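Local coordinates for protein DNA polymerase III subunit beta (Pseudomonas aeruginosa, PDB 4TSZ) that tethers DNA polymerases and other proteins to DNA as a sliding clamp, making replication processive, at residues E[143-148]-E[326-331]. Sequence-based numbering, arbitrary orientation.
Sequences TSFAMA and LLDVLG
Phe-145 holds CG between its backbone N and carbonyl carbon (chi1 71°), while Asp-328 turns CG away from its carbonyl carbon to lie beside its own N (chi1 -73°), which sends the carboxylate past the CD1 side of the phenyl ring; CB itself points to the ring from the helix backbone. The closest approach is Phe-145 CD1 to Asp-328 CB, 3.5 Å. Phe-145 CE1 follows at 3.8 Å from Asp-328 CB. The carboxylate plane stands 53° from that of the phenyl, and Asp-328 OD2 comes no nearer than 4.1 Å to Phe-145 CD1; this oxygen is instead engaged by Arg-177 in a salt bridge. Over the middle of one ring face stands the backbone O of Asp-328, 4.0 Å above the plane. At the far end of the ring Phe-145 CZ meets the Val-329 CG2 methyl at 4.2 Å, an oblique apolar touch. Phe-145 supplies all of the first segment's share of a small interface, 141 Å² in all, made by van der Waals contact. Arg-177, on strand 177-184, also touches Phe-145, tying the ring and the acid to one strand. The contact joins the central and C-terminal domains of the clamp: a 3-10 turn following helix 133-141 meets helix 323-330 at Asp-328 and Val-329, and the other side of that helix, through Leu-327 and Leu-330, packs on helix 262-273.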
loop_
_atom_site.group_PDB
_atom_site.type_symbol
_atom_site.label_atom_id
_atom_site.label_comp_id
_atom_site.label_asym_id
_atom_site.label_seq_id
_atom_site.Cartn_x
_atom_site.Cartn_y
_atom_site.Cartn_z
ATOM N N THR E 143 -19.091 -9.296 10.885
ATOM C CA THR E 143 -19.443 -10.450 10.056
ATOM C C THR E 143 -18.927 -10.493 8.629
ATOM O O THR E 143 -18.926 -11.582 8.055
ATOM C CB THR E 143 -20.983 -10.624 10.026
ATOM O OG1 THR E 143 -21.554 -9.516 9.327
ATOM C CG2 THR E 143 -21.603 -10.763 11.423
ATOM N N SER E 144 -18.544 -9.336 8.040
ATOM C CA SER E 144 -18.171 -9.206 6.622
ATOM C C SER E 144 -17.119 -10.148 6.064
ATOM O O SER E 144 -17.232 -10.539 4.906
ATOM C CB SER E 144 -17.902 -7.759 6.220
ATOM O OG SER E 144 -16.692 -7.273 6.778
ATOM N N PHE E 145 -16.143 -10.567 6.895
ATOM C CA PHE E 145 -15.076 -11.492 6.485
ATOM C C PHE E 145 -15.631 -12.865 6.051
ATOM O O PHE E 145 -14.957 -13.558 5.294
ATOM C CB PHE E 145 -14.077 -11.676 7.641
ATOM C CG PHE E 145 -14.630 -12.477 8.810
ATOM C CD1 PHE E 145 -14.561 -13.869 8.818
ATOM C CD2 PHE E 145 -15.249 -11.842 9.881
ATOM C CE1 PHE E 145 -15.105 -14.608 9.863
ATOM C CE2 PHE E 145 -15.786 -12.585 10.938
ATOM C CZ PHE E 145 -15.681 -13.961 10.937
ATOM N N ALA E 146 -16.825 -13.278 6.571
ATOM C CA ALA E 146 -17.409 -14.594 6.278
ATOM C C ALA E 146 -18.183 -14.690 4.980
ATOM O O ALA E 146 -18.507 -15.803 4.566
ATOM C CB ALA E 146 -18.255 -15.098 7.443
ATOM N N MET E 147 -18.462 -13.546 4.322
ATOM C CA MET E 147 -19.199 -13.536 3.048
ATOM C C MET E 147 -18.389 -14.275 2.007
ATOM O O MET E 147 -17.147 -14.215 2.010
ATOM C CB MET E 147 -19.427 -12.106 2.493
ATOM C CG MET E 147 -20.235 -11.187 3.379
ATOM S SD MET E 147 -20.583 -9.578 2.603
ATOM C CE MET E 147 -18.938 -8.826 2.586
ATOM N N ALA E 148 -19.080 -14.946 1.093
ATOM C CA ALA E 148 -18.385 -15.589 -0.006
ATOM C C ALA E 148 -17.999 -14.488 -1.009
ATOM O O ALA E 148 -18.548 -13.375 -0.991
ATOM C CB ALA E 148 -19.282 -16.631 -0.661
ATOM N N LEU E 326 -9.952 -19.549 11.562
ATOM C CA LEU E 326 -9.875 -19.314 13.006
ATOM C C LEU E 326 -9.323 -17.917 13.309
ATOM O O LEU E 326 -9.867 -17.225 14.171
ATOM C CB LEU E 326 -9.059 -20.406 13.726
ATOM C CG LEU E 326 -9.552 -21.865 13.597
ATOM C CD1 LEU E 326 -8.662 -22.787 14.383
ATOM C CD2 LEU E 326 -11.003 -22.030 14.082
ATOM N N LEU E 327 -8.283 -17.488 12.548
ATOM C CA LEU E 327 -7.680 -16.159 12.682
ATOM C C LEU E 327 -8.684 -15.054 12.325
ATOM O O LEU E 327 -8.753 -14.031 13.016
ATOM C CB LEU E 327 -6.368 -16.037 11.879
ATOM C CG LEU E 327 -5.175 -16.776 12.486
ATOM C CD1 LEU E 327 -4.112 -17.059 11.442
ATOM C CD2 LEU E 327 -4.592 -16.011 13.692
ATOM N N ASP E 328 -9.515 -15.301 11.305
ATOM C CA ASP E 328 -10.572 -14.376 10.898
ATOM C C ASP E 328 -11.548 -14.116 12.045
ATOM O O ASP E 328 -11.897 -12.963 12.301
ATOM C CB ASP E 328 -11.350 -14.915 9.694
ATOM C CG ASP E 328 -10.627 -14.864 8.379
ATOM O OD1 ASP E 328 -9.599 -14.157 8.292
ATOM O OD2 ASP E 328 -11.065 -15.553 7.447
ATOM N N VAL E 329 -11.963 -15.188 12.751
ATOM C CA VAL E 329 -12.873 -15.109 13.888
ATOM C C VAL E 329 -12.227 -14.332 15.043
ATOM O O VAL E 329 -12.848 -13.418 15.592
ATOM C CB VAL E 329 -13.372 -16.509 14.342
ATOM C CG1 VAL E 329 -14.140 -16.416 15.664
ATOM C CG2 VAL E 329 -14.236 -17.163 13.269
ATOM N N LEU E 330 -10.985 -14.704 15.409
ATOM C CA LEU E 330 -10.275 -14.065 16.512
ATOM C C LEU E 330 -10.070 -12.567 16.295
ATOM O O LEU E 330 -10.153 -11.806 17.259
ATOM C CB LEU E 330 -8.955 -14.790 16.840
ATOM C CG LEU E 330 -9.087 -16.217 17.392
ATOM C CD1 LEU E 330 -7.759 -16.875 17.468
ATOM C CD2 LEU E 330 -9.786 -16.247 18.756
ATOM N N GLY E 331 -9.893 -12.169 15.027
ATOM C CA GLY E 331 -9.712 -10.784 14.604
ATOM C C GLY E 331 -10.915 -9.891 14.842
ATOM O O GLY E 331 -10.770 -8.671 14.847
#